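Local coordinates for protein HpcH/HpaI aldolase (Desulfitobacterium hafniense, PDB 3QZ6) that is of unspecified function but belongs to the HpcH/HpaI aldolase family and folds as a closed barrel of eight parallel strands ringed by helices, at residues G18-L23 with Y40-C45; G212-A217 with M232-G237; A110-L115 with E139-I144. One frame throughout, in Å; residues are numbered along the deposited sequence.

Contacts 1 and 2 lie in the core, and contact 3 lies about 18 Å from the centre of the chain. Contacts 1 and 2 each pair two parallel strands of the same barrel. They also touch one another, because strands 16-21 and 232-237 are neighbours: Gly18 N lies 2.9 Å from Leu233 O. Backbone hydrogen bonds and apolar side chains hold both. Contact 3 touches neither of them and joins no strands. It fastens a loop, residues 110-115, to the end of helix 133-141. There an asparagine side chain bonds to loop backbone, and waters bridge some of the other polar atoms. Tyr245 of the second subunit reaches contact 2, while no other chain of the assembly touches contact 3.

Contact 1 of 3, residues G18-L23 with Y40-C45; sequences GTMLNL and YFIVDC
Gly18 lies against the ring of Tyr40. Its CA is 3.4 Å from the centroid of the Tyr40 ring and over one face, a CH-pi contact. The ring comes so close because Gly18 has no side chain. Tyr40 CG stands between its own N and carbonyl carbon (chi1 70°), which puts the ring over the neighbouring strand.

Further along, three backbone bonds join the strands. Ile42 N donates to Thr19 O at 3.0 Å. Leu21 N then donates to Ile42 O at 2.8 Å, and Asp44 N to Leu21 O at 3.0 Å. The strands run in the same direction, 22° apart.

The packing is tight on both faces. On the face of Met20 and Ile42, the bent selenomethionine chain of Met20 brings its SE to 3.8 Å from Ile42 CB. Its CE continues to Asp44 CB. Leu234 also packs on this face. On the other face, Leu21 and Phe41 lie side by side and point the same way, with Leu21 CD2 3.9 Å from Phe41 CE1. Helix 29-35 covers them with Ile29, Val30 and Tyr33.

The looser end is at Asn22, which is partly exposed and beyond the strand. Asn22 ND2 donates to Asp44 OD2 at 2.7 Å. It comes from the anti side, tilted out of the carboxylate plane, and the amide and carboxylate planes are 79° apart. Asp44 OD2 also forms a salt bridge with Arg72, while OD1 accepts from His47 N. The carboxylate is thus held at both oxygens.

Strand 16-21, helix 29-35 and strand 40-44 form a beta-alpha-beta unit, the first one of this TIM barrel.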
ATOM      1  N   GLY A  18       0.303   7.687 -14.735  1.00 21.53           N
ATOM      2  CA  GLY A  18       1.018   6.640 -14.030  1.00 19.13           C
ATOM      3  C   GLY A  18       1.415   7.093 -12.641  1.00 23.07           C
ATOM      4  O   GLY A  18       1.230   8.257 -12.271  1.00 21.49           O
ATOM      5  N   THR A  19       1.966   6.172 -11.863  1.00 20.58           N
ATOM      6  CA  THR A  19       2.432   6.501 -10.529  1.00 17.07           C
ATOM      7  C   THR A  19       3.689   5.687 -10.233  1.00 17.48           C
ATOM      8  O   THR A  19       3.988   4.720 -10.942  1.00 17.66           O
ATOM      9  CB  THR A  19       1.321   6.242  -9.487  1.00 21.73           C
ATOM     10  OG1 THR A  19       1.577   7.003  -8.307  1.00 21.14           O
ATOM     11  CG2 THR A  19       1.223   4.749  -9.138  1.00 20.17           C
HETATM   12  N   MSE A  20       4.437   6.082  -9.203  1.00 18.75           N
HETATM   13  CA  MSE A  20       5.625   5.338  -8.797  1.00 17.50           C
HETATM   14  C   MSE A  20       5.242   4.178  -7.867  1.00 20.73           C
HETATM   15  O   MSE A  20       4.300   4.295  -7.082  1.00 18.61           O
HETATM   16  CB  MSE A  20       6.607   6.254  -8.061  1.00 16.55           C
HETATM   17  CG  MSE A  20       7.182   7.399  -8.898  1.00 18.65           C
HETATM   18 SE   MSE A  20       8.284   6.714 -10.338  0.76 26.50          SE
HETATM   19  CE  MSE A  20       9.447   5.512  -9.289  1.00 16.91           C
ATOM     20  N   LEU A  21       5.981   3.070  -7.952  1.00 15.39           N
ATOM     21  CA  LEU A  21       5.809   1.950  -7.039  1.00 15.59           C
ATOM     22  C   LEU A  21       7.122   1.717  -6.284  1.00 20.04           C
ATOM     23  O   LEU A  21       8.113   1.305  -6.890  1.00 17.37           O
ATOM     24  CB  LEU A  21       5.422   0.677  -7.812  1.00 15.36           C
ATOM     25  CG  LEU A  21       4.957  -0.492  -6.930  1.00 20.81           C
ATOM     26  CD1 LEU A  21       3.520  -0.237  -6.469  1.00 17.77           C
ATOM     27  CD2 LEU A  21       5.069  -1.848  -7.641  1.00 17.16           C
ATOM     28  N   ASN A  22       7.134   1.983  -4.973  1.00 16.35           N
ATOM     29  CA  ASN A  22       8.353   1.857  -4.173  1.00 15.54           C
ATOM     30  C   ASN A  22       8.267   0.849  -3.038  1.00 18.55           C
ATOM     31  O   ASN A  22       9.296   0.314  -2.602  1.00 18.00           O
ATOM     32  CB  ASN A  22       8.756   3.213  -3.557  1.00 14.80           C
ATOM     33  CG  ASN A  22       9.303   4.177  -4.578  1.00 21.49           C
ATOM     34  OD1 ASN A  22       8.545   4.806  -5.315  1.00 20.33           O
ATOM     35  ND2 ASN A  22      10.629   4.299  -4.635  1.00 19.68           N
ATOM     36  N   LEU A  23       7.053   0.621  -2.535  1.00 13.40           N
ATOM     37  CA  LEU A  23       6.861  -0.237  -1.373  1.00 13.77           C
ATOM     38  C   LEU A  23       6.152  -1.548  -1.707  1.00 15.46           C
ATOM     39  O   LEU A  23       6.681  -2.643  -1.475  1.00 17.70           O
ATOM     40  CB  LEU A  23       6.037   0.503  -0.294  1.00 14.41           C
ATOM     41  CG  LEU A  23       5.593  -0.338   0.917  1.00 20.86           C
ATOM     42  CD1 LEU A  23       6.663  -0.289   1.990  1.00 16.77           C
ATOM     43  CD2 LEU A  23       4.234   0.137   1.504  1.00 18.12           C
ATOM     44  N   TYR A  40      -0.301   3.130 -16.365  1.00 18.31           N
ATOM     45  CA  TYR A  40       0.991   2.487 -16.149  1.00 18.41           C
ATOM     46  C   TYR A  40       1.490   2.776 -14.739  1.00 20.15           C
ATOM     47  O   TYR A  40       0.916   3.591 -14.017  1.00 18.46           O
ATOM     48  CB  TYR A  40       2.023   2.981 -17.179  1.00 15.85           C
ATOM     49  CG  TYR A  40       2.462   4.423 -16.971  1.00 19.50           C
ATOM     50  CD1 TYR A  40       3.637   4.728 -16.279  1.00 19.28           C
ATOM     51  CD2 TYR A  40       1.697   5.480 -17.461  1.00 21.36           C
ATOM     52  CE1 TYR A  40       4.034   6.043 -16.078  1.00 18.33           C
ATOM     53  CE2 TYR A  40       2.084   6.790 -17.264  1.00 19.83           C
ATOM     54  CZ  TYR A  40       3.254   7.068 -16.576  1.00 22.54           C
ATOM     55  OH  TYR A  40       3.636   8.376 -16.389  1.00 24.43           O
ATOM     56  N   PHE A  41       2.545   2.085 -14.331  1.00 18.58           N
ATOM     57  CA  PHE A  41       3.255   2.476 -13.129  1.00 20.20           C
ATOM     58  C   PHE A  41       4.714   2.136 -13.307  1.00 19.18           C
ATOM     59  O   PHE A  41       5.079   1.357 -14.192  1.00 17.65           O
ATOM     60  CB  PHE A  41       2.672   1.813 -11.865  1.00 15.51           C
ATOM     61  CG  PHE A  41       2.727   0.313 -11.882  1.00 17.19           C
ATOM     62  CD1 PHE A  41       3.839  -0.361 -11.391  1.00 16.06           C
ATOM     63  CD2 PHE A  41       1.659  -0.425 -12.379  1.00 21.53           C
ATOM     64  CE1 PHE A  41       3.885  -1.746 -11.393  1.00 14.52           C
ATOM     65  CE2 PHE A  41       1.690  -1.806 -12.392  1.00 20.47           C
ATOM     66  CZ  PHE A  41       2.794  -2.477 -11.888  1.00 16.81           C
ATOM     67  N   ILE A  42       5.556   2.738 -12.479  1.00 13.65           N
ATOM     68  CA  ILE A  42       6.986   2.579 -12.653  1.00 17.08           C
ATOM     69  C   ILE A  42       7.565   1.950 -11.411  1.00 19.77           C
ATOM     70  O   ILE A  42       7.459   2.505 -10.320  1.00 16.35           O
ATOM     71  CB  ILE A  42       7.678   3.927 -12.913  1.00 18.23           C
ATOM     72  CG1 ILE A  42       6.966   4.683 -14.047  1.00 19.89           C
ATOM     73  CG2 ILE A  42       9.169   3.711 -13.217  1.00 17.15           C
ATOM     74  CD1 ILE A  42       7.768   5.864 -14.589  1.00 21.10           C
ATOM     75  N   VAL A  43       8.159   0.775 -11.574  1.00 17.63           N
ATOM     76  CA  VAL A  43       8.778   0.097 -10.448  1.00 16.68           C
ATOM     77  C   VAL A  43      10.126   0.759 -10.179  1.00 17.07           C
ATOM     78  O   VAL A  43      10.948   0.885 -11.088  1.00 18.42           O
ATOM     79  CB  VAL A  43       8.975  -1.404 -10.731  1.00 17.46           C
ATOM     80  CG1 VAL A  43       9.649  -2.086  -9.531  1.00 15.75           C
ATOM     81  CG2 VAL A  43       7.611  -2.064 -11.045  1.00 15.14           C
ATOM     82  N   ASP A  44      10.351   1.186  -8.940  1.00 16.78           N
ATOM     83  CA  ASP A  44      11.596   1.877  -8.603  1.00 14.85           C
ATOM     84  C   ASP A  44      12.718   0.907  -8.223  1.00 21.21           C
ATOM     85  O   ASP A  44      12.881   0.582  -7.052  1.00 19.97           O
ATOM     86  CB  ASP A  44      11.370   2.858  -7.459  1.00 17.98           C
ATOM     87  CG  ASP A  44      12.449   3.939  -7.402  1.00 28.08           C
ATOM     88  OD1 ASP A  44      13.495   3.751  -8.053  1.00 25.71           O
ATOM     89  OD2 ASP A  44      12.251   4.963  -6.715  1.00 21.66           O
ATOM     90  N   CYS A  45      13.491   0.443  -9.204  1.00 18.93           N
ATOM     91  CA  CYS A  45      14.628  -0.426  -8.907  1.00 16.26           C
ATOM     92  C   CYS A  45      15.895   0.375  -8.657  1.00 18.46           C
ATOM     93  O   CYS A  45      16.954  -0.188  -8.390  1.00 26.95           O
ATOM     94  CB  CYS A  45      14.892  -1.428 -10.040  1.00 17.51           C
ATOM     95  SG  CYS A  45      13.741  -2.811 -10.069  1.00 22.28           S
TER

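Contact 2 of 3, residues G212-A217 with M232-G237; sequences GFFTAA and MLLWSG
Strands 212-215 and 232-237 run parallel, 11° apart, with Gly212 beside Met232 and Thr215 beside Trp235. With helix 223-227 between them in the chain they make a beta-alpha-beta unit of the TIM barrel.

The backbone bonds are regular. Phe213 N donates to Met232 O at 2.9 Å, and Leu234 N to Phe213 O at the same length. Thr215 N then donates to Leu234 O, and Ser236 N to Thr215 O.

At the start of the pair Gly212 has no side chain, and Met232 CB packs on its CA at 3.6 Å. On the same face, Phe214 CD1 lies 3.5 Å from Leu234 CG. The two side chains cross at a slant. Phe214 CG is anti to its N (chi1 174°), and the ring reaches along the neighbouring strand until its CE1 edge meets Ser236 O at 3.8 Å. Met20 packs against both Phe214 and Leu234.

The other face carries Phe213, Thr215 and Trp235. The ring of Phe213 leads away from strand 232-237 and meets Tyr197 edge-to-face. Thr215 CG2 touches the edge of the indole at Trp235 CD1, 3.7 Å away. Tyr245 of the second subunit stacks on Trp235, and its OH also bonds to Ser236 OG, so this side of the barrel contributes to the contact with the second subunit.

The indole N-H reaches beyond the end of strand 212-215. Trp235 NE1 donates to Ala217 O at 3.1 Å, from well above the carbonyl plane (63° out of it).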
ATOM      1  N   GLY A 212       7.092  14.437 -20.683  1.00 20.69           N
ATOM      2  CA  GLY A 212       6.574  13.833 -19.465  1.00 21.28           C
ATOM      3  C   GLY A 212       6.750  14.801 -18.314  1.00 26.03           C
ATOM      4  O   GLY A 212       7.471  15.791 -18.440  1.00 24.14           O
ATOM      5  N   PHE A 213       6.069  14.550 -17.202  1.00 20.53           N
ATOM      6  CA  PHE A 213       6.227  15.400 -16.028  1.00 20.93           C
ATOM      7  C   PHE A 213       5.908  14.624 -14.762  1.00 20.81           C
ATOM      8  O   PHE A 213       4.932  13.880 -14.715  1.00 23.00           O
ATOM      9  CB  PHE A 213       5.312  16.618 -16.116  1.00 21.96           C
ATOM     10  CG  PHE A 213       5.626  17.689 -15.102  1.00 27.86           C
ATOM     11  CD1 PHE A 213       6.602  18.639 -15.360  1.00 27.07           C
ATOM     12  CD2 PHE A 213       4.937  17.752 -13.899  1.00 27.29           C
ATOM     13  CE1 PHE A 213       6.895  19.636 -14.432  1.00 28.69           C
ATOM     14  CE2 PHE A 213       5.224  18.746 -12.963  1.00 29.37           C
ATOM     15  CZ  PHE A 213       6.203  19.693 -13.237  1.00 28.30           C
ATOM     16  N   PHE A 214       6.733  14.806 -13.740  1.00 18.82           N
ATOM     17  CA  PHE A 214       6.478  14.203 -12.443  1.00 22.04           C
ATOM     18  C   PHE A 214       6.121  15.235 -11.398  1.00 27.37           C
ATOM     19  O   PHE A 214       6.848  16.209 -11.206  1.00 22.63           O
ATOM     20  CB  PHE A 214       7.700  13.440 -11.942  1.00 22.35           C
ATOM     21  CG  PHE A 214       7.541  12.918 -10.534  1.00 29.22           C
ATOM     22  CD1 PHE A 214       6.668  11.871 -10.265  1.00 26.26           C
ATOM     23  CD2 PHE A 214       8.246  13.487  -9.481  1.00 30.31           C
ATOM     24  CE1 PHE A 214       6.520  11.379  -8.960  1.00 31.66           C
ATOM     25  CE2 PHE A 214       8.098  13.010  -8.182  1.00 39.51           C
ATOM     26  CZ  PHE A 214       7.233  11.947  -7.921  1.00 33.09           C
ATOM     27  N   THR A 215       5.017  15.005 -10.699  1.00 24.67           N
ATOM     28  CA  THR A 215       4.716  15.811  -9.526  1.00 26.81           C
ATOM     29  C   THR A 215       4.509  14.894  -8.324  1.00 30.06           C
ATOM     30  O   THR A 215       3.825  13.869  -8.411  1.00 25.62           O
ATOM     31  CB  THR A 215       3.541  16.775  -9.764  1.00 34.78           C
ATOM     32  OG1 THR A 215       3.487  17.724  -8.693  1.00 44.13           O
ATOM     33  CG2 THR A 215       2.233  16.023  -9.858  1.00 34.64           C
ATOM     34  N   ALA A 216       5.144  15.249  -7.213  1.00 30.39           N
ATOM     35  CA  ALA A 216       5.330  14.319  -6.104  1.00 42.14           C
ATOM     36  C   ALA A 216       4.151  14.246  -5.157  1.00 51.56           C
ATOM     37  O   ALA A 216       3.929  13.217  -4.508  1.00 64.94           O
ATOM     38  CB  ALA A 216       6.601  14.662  -5.329  1.00 43.55           C
ATOM     39  N   ALA A 217       3.399  15.333  -5.065  1.00 41.59           N
ATOM     40  CA  ALA A 217       2.343  15.411  -4.068  1.00 48.70           C
ATOM     41  C   ALA A 217       0.973  15.830  -4.611  1.00 55.24           C
ATOM     42  O   ALA A 217       0.012  15.053  -4.527  1.00 58.89           O
ATOM     43  CB  ALA A 217       2.766  16.326  -2.920  1.00 53.73           C
HETATM   44  N   MSE A 232       2.984  12.137 -20.972  1.00 25.32           N
HETATM   45  CA  MSE A 232       3.392  11.193 -19.932  1.00 27.36           C
HETATM   46  C   MSE A 232       3.274  11.831 -18.558  1.00 29.09           C
HETATM   47  O   MSE A 232       4.175  12.540 -18.114  1.00 30.17           O
HETATM   48  CB  MSE A 232       4.827  10.704 -20.154  1.00 28.52           C
HETATM   49  CG  MSE A 232       4.961   9.592 -21.174  1.00 25.63           C
HETATM   50 SE   MSE A 232       4.129   7.911 -20.597  0.71 30.38          SE
HETATM   51  CE  MSE A 232       5.346   7.410 -19.152  1.00 19.82           C
ATOM     52  N   LEU A 233       2.161  11.576 -17.882  1.00 23.79           N
ATOM     53  CA  LEU A 233       1.901  12.219 -16.602  1.00 20.57           C
ATOM     54  C   LEU A 233       2.157  11.231 -15.477  1.00 24.11           C
ATOM     55  O   LEU A 233       1.517  10.187 -15.412  1.00 23.66           O
ATOM     56  CB  LEU A 233       0.458  12.718 -16.551  1.00 23.10           C
ATOM     57  CG  LEU A 233       0.057  13.554 -17.772  1.00 27.82           C
ATOM     58  CD1 LEU A 233      -1.430  13.904 -17.729  1.00 24.76           C
ATOM     59  CD2 LEU A 233       0.920  14.814 -17.870  1.00 23.51           C
ATOM     60  N   LEU A 234       3.093  11.579 -14.597  1.00 19.68           N
ATOM     61  CA  LEU A 234       3.521  10.706 -13.512  1.00 20.07           C
ATOM     62  C   LEU A 234       3.257  11.394 -12.177  1.00 24.91           C
ATOM     63  O   LEU A 234       3.888  12.398 -11.856  1.00 27.00           O
ATOM     64  CB  LEU A 234       5.019  10.423 -13.649  1.00 19.75           C
ATOM     65  CG  LEU A 234       5.601   9.448 -12.624  1.00 22.39           C
ATOM     66  CD1 LEU A 234       4.916   8.101 -12.756  1.00 14.84           C
ATOM     67  CD2 LEU A 234       7.119   9.298 -12.809  1.00 20.99           C
ATOM     68  N   TRP A 235       2.330  10.854 -11.395  1.00 22.96           N
ATOM     69  CA  TRP A 235       1.891  11.528 -10.172  1.00 19.19           C
ATOM     70  C   TRP A 235       2.083  10.669  -8.930  1.00 19.80           C
ATOM     71  O   TRP A 235       1.566   9.552  -8.846  1.00 19.14           O
ATOM     72  CB  TRP A 235       0.417  11.950 -10.284  1.00 22.31           C
ATOM     73  CG  TRP A 235      -0.169  12.342  -8.957  1.00 23.04           C
ATOM     74  CD1 TRP A 235       0.117  13.464  -8.232  1.00 22.75           C
ATOM     75  CD2 TRP A 235      -1.126  11.604  -8.191  1.00 25.16           C
ATOM     76  NE1 TRP A 235      -0.598  13.461  -7.057  1.00 23.49           N
ATOM     77  CE2 TRP A 235      -1.368  12.331  -7.011  1.00 22.33           C
ATOM     78  CE3 TRP A 235      -1.799  10.398  -8.387  1.00 22.87           C
ATOM     79  CZ2 TRP A 235      -2.251  11.885  -6.033  1.00 22.71           C
ATOM     80  CZ3 TRP A 235      -2.677   9.963  -7.410  1.00 20.25           C
ATOM     81  CH2 TRP A 235      -2.899  10.707  -6.259  1.00 20.37           C
ATOM     82  N   SER A 236       2.839  11.194  -7.974  1.00 21.58           N
ATOM     83  CA  SER A 236       2.947  10.595  -6.640  1.00 19.04           C
ATOM     84  C   SER A 236       3.397   9.129  -6.663  1.00 21.16           C
ATOM     85  O   SER A 236       4.216   8.728  -7.499  1.00 23.84           O
ATOM     86  CB  SER A 236       1.616  10.751  -5.884  1.00 21.03           C
ATOM     87  OG  SER A 236       1.764  10.432  -4.508  1.00 24.93           O
ATOM     88  N   GLY A 237       2.868   8.322  -5.750  1.00 16.03           N
ATOM     89  CA  GLY A 237       3.302   6.934  -5.658  1.00 18.50           C
ATOM     90  C   GLY A 237       2.644   6.219  -4.494  1.00 18.69           C
ATOM     91  O   GLY A 237       1.980   6.857  -3.678  1.00 17.48           O
TER

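Contact 3 of 3, residues A110-L115 with E139-I144; sequences AKYPPL and ERNDEI
Arg140 meets Tyr112 first. Its CG touches the ring edge at Tyr112 CE2, 4.1 Å away. The rest of the Arg140 chain bends away from the loop, and its NE makes a salt bridge to Glu143 OE1, with a weak hydrogen bond.

Asn141 comes next and gives the larger part of its segment's share of the contact. Its side-chain amide bonds to both backbone polar atoms of Tyr112. Tyr112 N donates to Asn141 OD1 at 2.8 Å, in the carbonyl plane and on a lone pair. Asn141 ND2 donates to Tyr112 O at 2.9 Å, and that oxygen lies close to the amide plane. Leu115 packs beside the same amide, its CB near ND2. A water links OD1 to Ala110 O.

The main-chain oxygen of Asn141 faces Lys111. Lys111 curls back at chi2 (-68°), which brings its CE to 3.3 Å from Asn141 O. The bond from Lys111 NZ to that oxygen is weak. Two waters accept from NZ. One also donates to Asn141 O, and the other lies within bonding reach of Asn141 O and Ile144 O.

Ile144 closes the contact, just before strand 145-150. Its CB lies 4.0 Å from Lys111 CE, and the two side chains slide past each other in opposite directions. Its CG2 lies 4.3 Å from Ala110 CB. Leu85 of helix 78-87 packs against both Ala110 and Ile144.

The loop leaving helix 100-110 is thus tied to the end of helix 133-141. The paired bonds of Asn141 fix which end of its amide is oxygen and satisfy the buried N and O of Tyr112 together.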
ATOM      1  N   ALA A 110      17.994  -2.599 -26.004  1.00 22.58           N
ATOM      2  CA  ALA A 110      16.540  -2.731 -25.898  1.00 21.63           C
ATOM      3  C   ALA A 110      15.858  -3.138 -27.197  1.00 22.80           C
ATOM      4  O   ALA A 110      14.722  -3.613 -27.177  1.00 20.98           O
ATOM      5  CB  ALA A 110      15.941  -1.427 -25.396  1.00 15.74           C
ATOM      6  N   LYS A 111      16.534  -2.926 -28.322  1.00 19.17           N
ATOM      7  CA  LYS A 111      15.922  -3.164 -29.632  1.00 23.32           C
ATOM      8  C   LYS A 111      16.516  -4.388 -30.315  1.00 25.03           C
ATOM      9  O   LYS A 111      17.729  -4.594 -30.280  1.00 23.32           O
ATOM     10  CB  LYS A 111      16.123  -1.949 -30.554  1.00 24.45           C
ATOM     11  CG  LYS A 111      15.419  -0.691 -30.112  1.00 28.59           C
ATOM     12  CD  LYS A 111      13.915  -0.835 -30.214  1.00 34.33           C
ATOM     13  CE  LYS A 111      13.202   0.298 -29.492  1.00 30.89           C
ATOM     14  NZ  LYS A 111      12.982   1.472 -30.354  1.00 32.21           N
ATOM     15  N   TYR A 112      15.661  -5.185 -30.946  1.00 20.95           N
ATOM     16  CA  TYR A 112      16.106  -6.304 -31.764  1.00 21.59           C
ATOM     17  C   TYR A 112      16.792  -5.790 -33.023  1.00 25.24           C
ATOM     18  O   TYR A 112      16.523  -4.674 -33.461  1.00 22.39           O
ATOM     19  CB  TYR A 112      14.907  -7.151 -32.198  1.00 18.51           C
ATOM     20  CG  TYR A 112      14.215  -7.876 -31.071  1.00 22.09           C
ATOM     21  CD1 TYR A 112      14.911  -8.776 -30.270  1.00 19.90           C
ATOM     22  CD2 TYR A 112      12.860  -7.683 -30.823  1.00 18.92           C
ATOM     23  CE1 TYR A 112      14.277  -9.460 -29.240  1.00 18.85           C
ATOM     24  CE2 TYR A 112      12.212  -8.369 -29.789  1.00 18.39           C
ATOM     25  CZ  TYR A 112      12.930  -9.249 -29.006  1.00 19.62           C
ATOM     26  OH  TYR A 112      12.298  -9.937 -27.987  1.00 19.42           O
ATOM     27  N   PRO A 113      17.662  -6.609 -33.633  1.00 24.52           N
ATOM     28  CA  PRO A 113      18.234  -6.169 -34.913  1.00 26.04           C
ATOM     29  C   PRO A 113      17.122  -5.810 -35.909  1.00 30.06           C
ATOM     30  O   PRO A 113      16.057  -6.422 -35.856  1.00 27.97           O
ATOM     31  CB  PRO A 113      18.998  -7.408 -35.390  1.00 28.03           C
ATOM     32  CG  PRO A 113      19.398  -8.104 -34.097  1.00 25.17           C
ATOM     33  CD  PRO A 113      18.198  -7.909 -33.195  1.00 23.41           C
ATOM     34  N   PRO A 114      17.366  -4.846 -36.814  1.00 29.25           N
ATOM     35  CA  PRO A 114      18.620  -4.105 -37.003  1.00 28.36           C
ATOM     36  C   PRO A 114      18.718  -2.824 -36.168  1.00 26.99           C
ATOM     37  O   PRO A 114      19.705  -2.100 -36.280  1.00 30.73           O
ATOM     38  CB  PRO A 114      18.573  -3.743 -38.492  1.00 31.07           C
ATOM     39  CG  PRO A 114      17.126  -3.535 -38.755  1.00 32.92           C
ATOM     40  CD  PRO A 114      16.380  -4.516 -37.860  1.00 31.50           C
ATOM     41  N   LEU A 115      17.719  -2.543 -35.341  1.00 24.03           N
ATOM     42  CA  LEU A 115      17.726  -1.309 -34.560  1.00 24.63           C
ATOM     43  C   LEU A 115      18.597  -1.407 -33.306  1.00 28.22           C
ATOM     44  O   LEU A 115      18.932  -0.390 -32.696  1.00 29.22           O
ATOM     45  CB  LEU A 115      16.303  -0.892 -34.195  1.00 21.34           C
ATOM     46  CG  LEU A 115      15.381  -0.531 -35.367  1.00 29.05           C
ATOM     47  CD1 LEU A 115      13.987  -0.107 -34.867  1.00 29.19           C
ATOM     48  CD2 LEU A 115      16.003   0.570 -36.233  1.00 29.16           C
ATOM     49  N   GLU A 139       7.523  -5.548 -35.142  1.00 23.02           N
ATOM     50  CA  GLU A 139       6.417  -4.932 -34.420  1.00 29.78           C
ATOM     51  C   GLU A 139       6.779  -4.635 -32.966  1.00 27.19           C
ATOM     52  O   GLU A 139       6.441  -3.579 -32.447  1.00 26.96           O
ATOM     53  CB  GLU A 139       5.165  -5.802 -34.486  1.00 38.43           C
ATOM     54  CG  GLU A 139       4.662  -6.013 -35.903  1.00 58.74           C
ATOM     55  CD  GLU A 139       3.309  -6.691 -35.944  1.00 75.14           C
ATOM     56  OE1 GLU A 139       2.617  -6.692 -34.902  1.00 80.26           O
ATOM     57  OE2 GLU A 139       2.939  -7.220 -37.016  1.00 79.78           O
ATOM     58  N   ARG A 140       7.460  -5.562 -32.304  1.00 25.11           N
ATOM     59  CA  ARG A 140       7.818  -5.332 -30.906  1.00 22.19           C
ATOM     60  C   ARG A 140       8.776  -4.138 -30.774  1.00 24.85           C
ATOM     61  O   ARG A 140       8.652  -3.334 -29.850  1.00 21.46           O
ATOM     62  CB  ARG A 140       8.406  -6.596 -30.267  1.00 24.84           C
ATOM     63  CG  ARG A 140       8.762  -6.436 -28.791  1.00 22.97           C
ATOM     64  CD  ARG A 140       7.604  -5.825 -27.998  1.00 22.92           C
ATOM     65  NE  ARG A 140       6.367  -6.589 -28.156  1.00 24.82           N
ATOM     66  CZ  ARG A 140       5.959  -7.558 -27.341  1.00 28.16           C
ATOM     67  NH1 ARG A 140       6.686  -7.905 -26.281  1.00 21.17           N
ATOM     68  NH2 ARG A 140       4.815  -8.180 -27.589  1.00 21.85           N
ATOM     69  N   ASN A 141       9.728  -4.010 -31.697  1.00 23.73           N
ATOM     70  CA  ASN A 141      10.652  -2.874 -31.648  1.00 23.70           C
ATOM     71  C   ASN A 141       9.903  -1.540 -31.629  1.00 25.04           C
ATOM     72  O   ASN A 141      10.365  -0.573 -31.032  1.00 28.61           O
ATOM     73  CB  ASN A 141      11.625  -2.899 -32.837  1.00 24.22           C
ATOM     74  CG  ASN A 141      12.925  -3.635 -32.529  1.00 26.86           C
ATOM     75  OD1 ASN A 141      13.142  -4.129 -31.415  1.00 22.13           O
ATOM     76  ND2 ASN A 141      13.799  -3.715 -33.529  1.00 21.83           N
ATOM     77  N   ASP A 142       8.745  -1.492 -32.286  1.00 21.24           N
ATOM     78  CA  ASP A 142       7.945  -0.262 -32.340  1.00 26.04           C
ATOM     79  C   ASP A 142       7.166   0.010 -31.058  1.00 25.97           C
ATOM     80  O   ASP A 142       6.602   1.088 -30.890  1.00 28.05           O
ATOM     81  CB  ASP A 142       6.954  -0.310 -33.498  1.00 32.84           C
ATOM     82  CG  ASP A 142       7.576   0.092 -34.816  1.00 51.64           C
ATOM     83  OD1 ASP A 142       8.676   0.688 -34.796  1.00 53.75           O
ATOM     84  OD2 ASP A 142       6.959  -0.188 -35.868  1.00 62.72           O
ATOM     85  N   GLU A 143       7.114  -0.967 -30.160  1.00 19.12           N
ATOM     86  CA  GLU A 143       6.296  -0.841 -28.945  1.00 22.53           C
ATOM     87  C   GLU A 143       7.098  -0.669 -27.642  1.00 25.71           C
ATOM     88  O   GLU A 143       6.552  -0.222 -26.624  1.00 25.49           O
ATOM     89  CB  GLU A 143       5.347  -2.036 -28.832  1.00 23.54           C
ATOM     90  CG  GLU A 143       4.383  -2.147 -30.015  1.00 33.55           C
ATOM     91  CD  GLU A 143       3.667  -3.483 -30.060  1.00 47.06           C
ATOM     92  OE1 GLU A 143       4.324  -4.521 -29.814  1.00 50.92           O
ATOM     93  OE2 GLU A 143       2.448  -3.496 -30.331  1.00 51.35           O
ATOM     94  N   ILE A 144       8.373  -1.042 -27.672  1.00 24.43           N
ATOM     95  CA  ILE A 144       9.278  -0.827 -26.535  1.00 25.00           C
ATOM     96  C   ILE A 144       9.369   0.664 -26.211  1.00 23.75           C
ATOM     97  O   ILE A 144       9.519   1.485 -27.111  1.00 23.27           O
ATOM     98  CB  ILE A 144      10.693  -1.323 -26.874  1.00 36.71           C
ATOM     99  CG1 ILE A 144      10.661  -2.814 -27.164  1.00 31.00           C
ATOM    100  CG2 ILE A 144      11.665  -1.028 -25.743  1.00 39.90           C
ATOM    101  CD1 ILE A 144       9.947  -3.596 -26.126  1.00 22.95           C
TER
HETATM  102  O   HOH W   1      12.800  -4.948 -28.473  1.00 21.41           O
HETATM  103  O   HOH W   2       9.953   1.765 -29.763  1.00 35.67           O
HETATM  104  O   HOH W   3      11.575   1.679 -32.987  1.00 36.07           O